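Local coordinates for protein cytidylyltransferase (Leptospira borgpetersenii serovar Hardjo-bovis, PDB 6OEW) that probably transfers a nucleotidyl group, as a cytidylyltransferase-family enzyme that binds magnesium, at residues A29-D34 with E205-L210; D108-D113 with L199-I204; I131-N136 with E149-S154. All blocks are in the same frame, centred on the assembly; numbering follows the deposited sequence.

Interaction 1 of 3, residues A29-D34 with E205-L210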
loop_
_atom_site.group_PDB
_atom_site.type_symbol
_atom_site.label_atom_id
_atom_site.label_comp_id
_atom_site.label_asym_id
_atom_site.label_seq_id
_atom_site.Cartn_x
_atom_site.Cartn_y
_atom_site.Cartn_z
ATOM N N ALA A 29 -5.112 -5.874 -12.853
ATOM C CA ALA A 29 -4.687 -6.647 -14.011
ATOM C C ALA A 29 -4.540 -5.801 -15.273
ATOM O O ALA A 29 -4.267 -6.352 -16.342
ATOM C CB ALA A 29 -5.678 -7.803 -14.268
ATOM N N LEU A 30 -4.730 -4.487 -15.184
ATOM C CA LEU A 30 -4.586 -3.639 -16.355
ATOM C C LEU A 30 -3.131 -3.588 -16.822
ATOM O O LEU A 30 -2.200 -3.591 -15.999
ATOM C CB LEU A 30 -5.058 -2.221 -16.060
ATOM C CG LEU A 30 -6.548 -1.950 -16.001
ATOM C CD1 LEU A 30 -6.795 -0.576 -15.422
ATOM C CD2 LEU A 30 -7.086 -2.039 -17.426
ATOM N N PRO A 31 -2.913 -3.518 -18.134
ATOM C CA PRO A 31 -1.551 -3.354 -18.654
ATOM C C PRO A 31 -0.925 -2.083 -18.104
ATOM O O PRO A 31 -1.572 -1.035 -18.042
ATOM C CB PRO A 31 -1.756 -3.261 -20.171
ATOM C CG PRO A 31 -3.071 -3.907 -20.426
ATOM C CD PRO A 31 -3.914 -3.669 -19.212
ATOM N N PHE A 32 0.339 -2.188 -17.694
ATOM C CA PHE A 32 1.045 -1.056 -17.097
ATOM C C PHE A 32 2.539 -1.244 -17.339
ATOM O O PHE A 32 3.129 -2.216 -16.854
ATOM C CB PHE A 32 0.726 -0.952 -15.595
ATOM C CG PHE A 32 1.047 0.399 -14.993
ATOM C CD1 PHE A 32 0.492 1.554 -15.516
ATOM C CD2 PHE A 32 1.899 0.506 -13.909
ATOM C CE1 PHE A 32 0.778 2.792 -14.976
ATOM C CE2 PHE A 32 2.193 1.755 -13.342
ATOM C CZ PHE A 32 1.633 2.897 -13.873
ATOM N N GLY A 33 3.148 -0.340 -18.098
ATOM C CA GLY A 33 4.517 -0.583 -18.520
ATOM C C GLY A 33 4.584 -1.892 -19.278
ATOM O O GLY A 33 3.724 -2.199 -20.111
ATOM N N ASP A 34 5.595 -2.702 -18.977
ATOM C CA ASP A 34 5.688 -4.017 -19.594
ATOM C C ASP A 34 5.028 -5.103 -18.756
ATOM O O ASP A 34 5.269 -6.290 -18.998
ATOM C CB ASP A 34 7.148 -4.378 -19.880
ATOM C CG ASP A 34 7.985 -4.524 -18.617
ATOM O OD1 ASP A 34 7.492 -4.252 -17.501
ATOM O OD2 ASP A 34 9.154 -4.927 -18.749
ATOM N N GLU A 205 -9.268 7.800 -15.429
ATOM C CA GLU A 205 -8.446 9.006 -15.449
ATOM C C GLU A 205 -7.193 8.834 -14.579
ATOM O O GLU A 205 -6.114 9.347 -14.917
ATOM C CB GLU A 205 -9.278 10.198 -14.974
ATOM C CG GLU A 205 -10.425 10.594 -15.907
ATOM C CD GLU A 205 -11.598 9.602 -15.914
ATOM O OE1 GLU A 205 -11.856 8.944 -14.878
ATOM O OE2 GLU A 205 -12.261 9.482 -16.970
ATOM N N ASP A 206 -7.314 8.128 -13.449
ATOM C CA ASP A 206 -6.126 7.816 -12.651
ATOM C C ASP A 206 -5.141 7.003 -13.472
ATOM O O ASP A 206 -3.928 7.265 -13.474
ATOM C CB ASP A 206 -6.502 7.007 -11.409
ATOM C CG ASP A 206 -7.206 7.820 -10.344
ATOM O OD1 ASP A 206 -7.155 9.065 -10.363
ATOM O OD2 ASP A 206 -7.824 7.180 -9.472
ATOM N N TYR A 207 -5.659 5.958 -14.120
ATOM C CA TYR A 207 -4.881 5.075 -14.973
ATOM C C TYR A 207 -4.133 5.852 -16.045
ATOM O O TYR A 207 -2.950 5.597 -16.293
ATOM C CB TYR A 207 -5.831 4.047 -15.601
ATOM C CG TYR A 207 -5.215 2.978 -16.481
ATOM C CD1 TYR A 207 -4.095 2.245 -16.064
ATOM C CD2 TYR A 207 -5.782 2.670 -17.704
ATOM C CE1 TYR A 207 -3.549 1.244 -16.891
ATOM C CE2 TYR A 207 -5.264 1.682 -18.515
ATOM C CZ TYR A 207 -4.152 0.964 -18.111
ATOM O OH TYR A 207 -3.655 -0.013 -18.963
ATOM N N GLU A 208 -4.825 6.758 -16.742
ATOM C CA GLU A 208 -4.186 7.551 -17.789
ATOM C C GLU A 208 -3.061 8.401 -17.213
ATOM O O GLU A 208 -1.990 8.532 -17.816
ATOM C CB GLU A 208 -5.219 8.454 -18.468
ATOM C CG GLU A 208 -6.381 7.714 -19.146
ATOM C CD GLU A 208 -7.484 8.647 -19.652
ATOM O OE1 GLU A 208 -7.542 9.822 -19.232
ATOM O OE2 GLU A 208 -8.300 8.198 -20.475
ATOM N N THR A 209 -3.318 9.013 -16.055
ATOM C CA THR A 209 -2.300 9.792 -15.344
ATOM C C THR A 209 -1.084 8.936 -15.011
ATOM O O THR A 209 0.069 9.334 -15.247
ATOM C CB THR A 209 -2.904 10.357 -14.051
ATOM O OG1 THR A 209 -3.987 11.238 -14.378
ATOM C CG2 THR A 209 -1.836 11.114 -13.204
ATOM N N LEU A 210 -1.324 7.767 -14.422
ATOM C CA LEU A 210 -0.224 6.899 -14.019
ATOM C C LEU A 210 0.534 6.388 -15.232
ATOM O O LEU A 210 1.761 6.256 -15.199
ATOM C CB LEU A 210 -0.762 5.735 -13.186
ATOM C CG LEU A 210 -1.346 6.133 -11.825
ATOM C CD1 LEU A 210 -2.145 4.992 -11.263
ATOM C CD2 LEU A 210 -0.221 6.508 -10.846
#

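Interaction 2 of 3, residues D108-D113 with L199-I204. With MG (magnesium ion), chain C.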
loop_
_atom_site.group_PDB
_atom_site.type_symbol
_atom_site.label_atom_id
_atom_site.label_comp_id
_atom_site.label_asym_id
_atom_site.label_seq_id
_atom_site.Cartn_x
_atom_site.Cartn_y
_atom_site.Cartn_z
ATOM N N ASP A 108 -3.856 -0.615 -4.922
ATOM C CA ASP A 108 -4.118 0.537 -5.777
ATOM C C ASP A 108 -3.023 1.594 -5.671
ATOM O O ASP A 108 -3.240 2.749 -6.054
ATOM C CB ASP A 108 -5.473 1.144 -5.464
ATOM C CG ASP A 108 -5.646 1.407 -4.012
ATOM O OD1 ASP A 108 -4.606 1.509 -3.292
ATOM O OD2 ASP A 108 -6.824 1.465 -3.591
ATOM N N CYS A 109 -1.857 1.217 -5.156
ATOM C CA CYS A 109 -0.711 2.118 -5.031
ATOM C C CYS A 109 0.482 1.604 -5.835
ATOM O O CYS A 109 1.556 1.333 -5.274
ATOM C CB CYS A 109 -0.326 2.275 -3.565
ATOM S SG CYS A 109 -1.572 3.090 -2.568
ATOM N N PRO A 110 0.342 1.497 -7.156
ATOM C CA PRO A 110 1.394 0.849 -7.950
ATOM C C PRO A 110 2.726 1.583 -7.968
ATOM O O PRO A 110 3.732 0.946 -8.301
ATOM C CB PRO A 110 0.782 0.805 -9.353
ATOM C CG PRO A 110 -0.146 1.988 -9.372
ATOM C CD PRO A 110 -0.775 1.942 -8.014
ATOM N N LEU A 111 2.777 2.887 -7.671
ATOM C CA LEU A 111 4.033 3.636 -7.704
ATOM C C LEU A 111 4.646 3.802 -6.325
ATOM O O LEU A 111 5.522 4.663 -6.147
ATOM C CB LEU A 111 3.848 5.011 -8.350
ATOM C CG LEU A 111 3.238 4.974 -9.762
ATOM C CD1 LEU A 111 3.290 6.325 -10.423
ATOM C CD2 LEU A 111 3.917 3.940 -10.647
ATOM N N ILE A 112 4.210 2.989 -5.358
ATOM C CA ILE A 112 4.767 3.026 -4.009
ATOM C C ILE A 112 6.290 3.024 -4.074
ATOM O O ILE A 112 6.893 2.355 -4.922
ATOM C CB ILE A 112 4.222 1.831 -3.206
ATOM C CG1 ILE A 112 4.439 2.042 -1.707
ATOM C CG2 ILE A 112 4.780 0.478 -3.753
ATOM C CD1 ILE A 112 3.382 2.935 -1.070
ATOM N N ASP A 113 6.914 3.805 -3.192
ATOM C CA ASP A 113 8.363 4.022 -3.198
ATOM C C ASP A 113 8.974 3.212 -2.060
ATOM O O ASP A 113 8.633 3.422 -0.887
ATOM C CB ASP A 113 8.691 5.512 -3.064
ATOM C CG ASP A 113 10.208 5.816 -3.111
ATOM O OD1 ASP A 113 11.026 4.977 -2.691
ATOM O OD2 ASP A 113 10.586 6.914 -3.550
ATOM N N LEU A 199 -2.173 9.784 -7.055
ATOM C CA LEU A 199 -1.414 8.771 -7.773
ATOM C C LEU A 199 -1.872 7.369 -7.386
ATOM O O LEU A 199 -1.116 6.400 -7.506
ATOM C CB LEU A 199 0.090 8.974 -7.531
ATOM C CG LEU A 199 0.581 10.336 -8.056
ATOM C CD1 LEU A 199 2.027 10.620 -7.674
ATOM C CD2 LEU A 199 0.396 10.433 -9.567
ATOM N N THR A 200 -3.105 7.244 -6.926
ATOM C CA THR A 200 -3.721 5.949 -6.720
ATOM C C THR A 200 -4.602 5.645 -7.932
ATOM O O THR A 200 -4.851 6.525 -8.770
ATOM C CB THR A 200 -4.516 5.963 -5.409
ATOM O OG1 THR A 200 -5.106 4.684 -5.175
ATOM C CG2 THR A 200 -5.560 7.045 -5.439
ATOM N N ILE A 201 -4.994 4.381 -8.084
ATOM C CA ILE A 201 -5.803 3.989 -9.243
ATOM C C ILE A 201 -7.179 3.549 -8.757
ATOM O O ILE A 201 -7.345 2.491 -8.132
ATOM C CB ILE A 201 -5.122 2.912 -10.102
ATOM C CG1 ILE A 201 -6.055 2.528 -11.260
ATOM C CG2 ILE A 201 -4.668 1.690 -9.263
ATOM C CD1 ILE A 201 -5.329 2.067 -12.477
ATOM N N ASP A 202 -8.164 4.400 -9.025
ATOM C CA ASP A 202 -9.560 4.122 -8.784
ATOM C C ASP A 202 -10.440 4.454 -9.977
ATOM O O ASP A 202 -11.594 4.026 -9.991
ATOM C CB ASP A 202 -10.072 4.912 -7.576
ATOM C CG ASP A 202 -9.510 4.407 -6.267
ATOM O OD1 ASP A 202 -9.693 3.200 -5.956
ATOM O OD2 ASP A 202 -8.894 5.232 -5.559
ATOM N N THR A 203 -9.934 5.193 -10.966
ATOM C CA THR A 203 -10.694 5.561 -12.153
ATOM C C THR A 203 -9.811 5.403 -13.383
ATOM O O THR A 203 -8.578 5.278 -13.292
ATOM C CB THR A 203 -11.188 7.008 -12.102
ATOM O OG1 THR A 203 -10.044 7.872 -12.052
ATOM C CG2 THR A 203 -12.063 7.248 -10.894
ATOM N N ILE A 204 -10.461 5.465 -14.546
ATOM C CA ILE A 204 -9.743 5.439 -15.818
ATOM C C ILE A 204 -8.816 6.645 -15.930
ATOM O O ILE A 204 -7.702 6.551 -16.469
ATOM C CB ILE A 204 -10.745 5.385 -16.987
ATOM C CG1 ILE A 204 -11.380 4.004 -17.071
ATOM C CG2 ILE A 204 -10.075 5.747 -18.302
ATOM C CD1 ILE A 204 -10.373 2.905 -17.105
HETATM MG MG MG C . -7.743 2.459 -2.234
HETATM O O HOH W 1 0.961 4.675 -6.441
HETATM O O HOH W 2 -7.487 4.429 -3.577
HETATM O O HOH W 3 -9.532 1.948 -3.854
HETATM O O HOH W 4 -8.717 3.913 -0.581
#

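Interaction 3 of 3, residues I131-N136 with E149-S154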
loop_
_atom_site.group_PDB
_atom_site.type_symbol
_atom_site.label_atom_id
_atom_site.label_comp_id
_atom_site.label_asym_id
_atom_site.label_seq_id
_atom_site.Cartn_x
_atom_site.Cartn_y
_atom_site.Cartn_z
ATOM N N ILE A 131 6.242 2.874 19.895
ATOM C CA ILE A 131 5.348 3.034 18.749
ATOM C C ILE A 131 4.707 1.690 18.459
ATOM O O ILE A 131 5.396 0.667 18.392
ATOM C CB ILE A 131 6.068 3.537 17.480
ATOM C CG1 ILE A 131 6.803 4.853 17.734
ATOM C CG2 ILE A 131 5.062 3.672 16.312
ATOM C CD1 ILE A 131 7.500 5.425 16.513
ATOM N N GLU A 132 3.394 1.684 18.291
ATOM C CA GLU A 132 2.739 0.482 17.811
ATOM C C GLU A 132 2.037 0.709 16.483
ATOM O O GLU A 132 1.658 -0.273 15.831
ATOM C CB GLU A 132 1.743 -0.044 18.850
ATOM C CG GLU A 132 0.681 0.938 19.257
ATOM C CD GLU A 132 -0.128 0.441 20.450
ATOM O OE1 GLU A 132 -0.072 -0.775 20.755
ATOM O OE2 GLU A 132 -0.820 1.263 21.083
ATOM N N PHE A 133 1.904 1.962 16.052
ATOM C CA PHE A 133 1.223 2.289 14.801
ATOM C C PHE A 133 1.874 3.523 14.190
ATOM O O PHE A 133 1.883 4.596 14.806
ATOM C CB PHE A 133 -0.253 2.537 15.082
ATOM C CG PHE A 133 -1.109 2.622 13.850
ATOM C CD1 PHE A 133 -1.889 1.550 13.478
ATOM C CD2 PHE A 133 -1.161 3.786 13.098
ATOM C CE1 PHE A 133 -2.714 1.617 12.346
ATOM C CE2 PHE A 133 -1.980 3.872 11.968
ATOM C CZ PHE A 133 -2.741 2.793 11.585
ATOM N N LEU A 134 2.408 3.375 12.982
ATOM C CA LEU A 134 3.019 4.476 12.241
ATOM C C LEU A 134 2.311 4.577 10.891
ATOM O O LEU A 134 2.190 3.571 10.182
ATOM C CB LEU A 134 4.524 4.252 12.049
ATOM C CG LEU A 134 5.302 5.321 11.262
ATOM C CD1 LEU A 134 5.246 6.678 11.959
ATOM C CD2 LEU A 134 6.735 4.933 10.940
ATOM N N THR A 135 1.847 5.779 10.538
ATOM C CA THR A 135 1.190 5.999 9.244
ATOM C C THR A 135 1.733 7.266 8.602
ATOM O O THR A 135 2.200 8.178 9.285
ATOM C CB THR A 135 -0.361 6.093 9.391
ATOM O OG1 THR A 135 -0.974 6.367 8.118
ATOM C CG2 THR A 135 -0.766 7.189 10.364
ATOM N N ASN A 136 1.689 7.311 7.269
ATOM C CA ASN A 136 1.916 8.542 6.523
ATOM C C ASN A 136 0.646 9.010 5.819
ATOM O O ASN A 136 0.711 9.889 4.954
ATOM C CB ASN A 136 3.051 8.355 5.498
ATOM C CG ASN A 136 2.605 7.492 4.292
ATOM O OD1 ASN A 136 1.483 6.919 4.277
ATOM N ND2 ASN A 136 3.468 7.400 3.288
ATOM N N GLU A 149 1.082 2.110 6.129
ATOM C CA GLU A 149 0.754 1.956 7.534
ATOM C C GLU A 149 1.579 0.805 8.069
ATOM O O GLU A 149 1.763 -0.203 7.381
ATOM C CB GLU A 149 -0.764 1.684 7.741
ATOM C CG GLU A 149 -1.601 2.820 7.202
ATOM C CD GLU A 149 -3.010 2.396 6.809
ATOM O OE1 GLU A 149 -3.164 1.319 6.187
ATOM O OE2 GLU A 149 -3.944 3.160 7.125
ATOM N N ILE A 150 2.122 0.980 9.268
ATOM C CA ILE A 150 2.943 -0.029 9.925
ATOM C C ILE A 150 2.409 -0.233 11.327
ATOM O O ILE A 150 2.260 0.735 12.080
ATOM C CB ILE A 150 4.425 0.394 9.972
ATOM C CG1 ILE A 150 4.887 0.782 8.552
ATOM C CG2 ILE A 150 5.241 -0.745 10.524
ATOM C CD1 ILE A 150 6.345 1.349 8.511
ATOM N N PHE A 151 2.148 -1.485 11.698
ATOM C CA PHE A 151 1.706 -1.735 13.058
ATOM C C PHE A 151 2.120 -3.128 13.502
ATOM O O PHE A 151 2.434 -4.000 12.684
ATOM C CB PHE A 151 0.195 -1.545 13.195
ATOM C CG PHE A 151 -0.597 -2.145 12.063
ATOM C CD1 PHE A 151 -0.950 -3.486 12.087
ATOM C CD2 PHE A 151 -0.982 -1.371 10.982
ATOM C CE1 PHE A 151 -1.691 -4.049 11.038
ATOM C CE2 PHE A 151 -1.705 -1.918 9.937
ATOM C CZ PHE A 151 -2.063 -3.253 9.954
ATOM N N THR A 152 2.141 -3.313 14.822
ATOM C CA THR A 152 2.543 -4.577 15.420
ATOM C C THR A 152 1.429 -5.604 15.278
ATOM O O THR A 152 0.249 -5.267 15.155
ATOM C CB THR A 152 2.885 -4.424 16.910
ATOM O OG1 THR A 152 1.725 -4.023 17.651
ATOM C CG2 THR A 152 4.009 -3.397 17.121
ATOM N N LEU A 153 1.822 -6.872 15.292
ATOM C CA LEU A 153 0.830 -7.931 15.386
ATOM C C LEU A 153 -0.028 -7.741 16.626
ATOM O O LEU A 153 -1.239 -7.988 16.601
ATOM C CB LEU A 153 1.525 -9.291 15.408
ATOM C CG LEU A 153 0.641 -10.508 15.676
ATOM C CD1 LEU A 153 -0.222 -10.810 14.486
ATOM C CD2 LEU A 153 1.544 -11.677 16.026
ATOM N N SER A 154 0.583 -7.285 17.727
ATOM C CA SER A 154 -0.177 -7.089 18.959
ATOM C C SER A 154 -1.286 -6.056 18.775
ATOM O O SER A 154 -2.410 -6.252 19.255
ATOM C CB SER A 154 0.770 -6.692 20.097
ATOM O OG SER A 154 1.417 -7.853 20.580
HETATM O O HOH W 5 1.963 -2.953 20.263
HETATM O O HOH W 6 -3.406 5.328 8.854
#

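Interaction 1 of 3, residues A29-D34 with E205-L210
Leu-30 meets Tyr-207 face on, setting the branched tip of an aliphatic residue against the flat of a phenol. Its CD1 lies 3.8 Å from the centroid of the Tyr-207 ring and almost exactly on the ring normal, a CH-pi contact over one face, while Leu-30 CB reaches Tyr-207 CE1 at 3.9 Å. Pro-31 follows and uses its backbone: Pro-31 O sits at the edge of the same ring and accepts a hydrogen bond from Tyr-207 OH. The modelled separation of these two oxygens, 2.5 Å, is very short, so its exact value is doubtful. The phenol can reach across because Tyr-207 CG stands anti to its backbone N (chi1 -177°), and Pro-31 CD lies 3.7 Å from Tyr-207 OH. At Phe-32 the ring itself turns to the helix. Phe-32 CE1 packs on Leu-210 CB at 3.8 Å, and Leu-210 O lies at the ring edge, near its plane, 3.6 Å from Phe-32 CE1; Tyr-207 CE1 adds an oblique contact. One polar tether is thus combined with apolar contacts to successive residues of an extended segment. The contact joins the short strand 31-32 to helix 204-214, whose Lys-211 and Ile-214 also touch Phe-32; beside them helix 37-45 supplies Ile-37 to Leu-30 and Phe-32, and Phe-40 edge-to-face to Phe-32.

Interaction 2 of 3, residues D108-D113 with L199-I204
Asp-108 lies alongside Thr-200, in the loop that follows strand 101-106 of a GT-A-type nucleotidyltransferase fold, where an acidic residue after a central strand holds the metal, much as the DxD aspartates do in GT-A glycosyltransferases. From its base outward, Asp-108 CB rests 3.5 Å from Ile-201 O. Asp-108 CG takes the crowded position between backbone N and carbonyl carbon (chi1 51°), which brings it to 3.5 Å from Thr-200 OG1 and carries the carboxylate past the threonine hydroxyl. There its two oxygens part company. OD1 is hydrogen-bonded to Thr-106 OG1, a second-shell partner that helps fix the rotation of the group, and OD2 binds the magnesium ion at 1.9 Å. Asp-202 contributes through solvent: waters 2 and 3, both ligands of the metal, donate to its OD2 and OD1 respectively, and Lys-27 forms a salt bridge with OD1, probably easing the closeness of two acidic groups. Water 2 also donates to Thr-200 OG1, so one hydroxyl links the metal shell to the loop backbone.

That hydroxyl gives its own proton to Asp-108 O at 2.8 Å, arriving from above the carbonyl plane, 42° out of it. Ile-201 N donates to the same Asp-108 O at 3.1 Å. Two donors therefore grip the backbone of the residue whose side chain binds the metal. On the apolar side, Pro-110 CD packs on Ile-201 CG2 at 4.1 Å. Farther along, water 1 bridges the loops, accepting from Leu-111 N at 2.8 Å and donating to Leu-199 O at 2.9 Å.

Interaction 3 of 3, residues I131-N136 with E149-S154
Ile-150 N donates to Leu-134 O at 2.7 Å, and Leu-134 N answers with a bond of 2.8 Å to Ile-150 O, the paired bonds of an antiparallel hydrogen-bonded pair. Thr-152 N extends the pattern with a longer bond to Glu-132 O, 3.2 Å. Between and beyond these lie the non-hydrogen-bonded pairs Phe-133 with Phe-151 and Thr-135 with Glu-149, whose side chains share one face of the sheet. The two phenyl rings point the same way and are nearly parallel, their planes at 10°, yet slid so far apart (centroids 5.7 Å) that they hardly overlap; Phe-133 CE1 and Phe-151 CD2 touch at 3.7 Å. The differing first torsions are consistent with this offset: Phe-133 CG lies opposite its own N (chi1 -169°), whereas Phe-151 CG falls between N and the carbonyl carbon (chi1 43°). On the same face water 6 accepts from Thr-135 OG1 at 2.7 Å and donates to Glu-149 OE2 at 2.8 Å, lying at the edge of the Phe-133 ring. Thr-135 OG1 is also hydrogen-bonded to Cys-137 N, and Glu-149 OE1 is held by a salt bridge to Arg-104. Water 5 makes a comparable link between Glu-132 OE1 and Thr-152 OG1, the latter also capping the following helix at Leu-155 N, while Glu-132 OE2 is hydrogen-bonded to Lys-184 N. The other face carries Leu-134 and Ile-150. This hairpin-like pair occupies the mixed central sheet between strand 101-106, which adjoins strand 149-152, and strand 185-187, which adjoins strand 133-135, with helix 114-126 packing on Ile-150.

How the interactions relate
From the N terminus, the chain first lays down residues 29-34, which meet helix 204-214 far along the chain, closing the longest of the three loops, that of interaction 1. Within it, residues 108-113 open interaction 2, closed by 199-204, which runs into the start of that helix. Innermost, interaction 3 closes a short loop between neighbouring strands 133-135 and 149-152. The three loops nest one within another and none cross. Interactions 1 and 2 touch directly, Leu-210 CD2 meeting Leu-111 CD1 at 3.5 Å, and together tie the metal-binding loop to helix 204-214 and strand 31-32. Interaction 3 stands apart across the chain's centre, pairing two neighbouring strands of the central sheet.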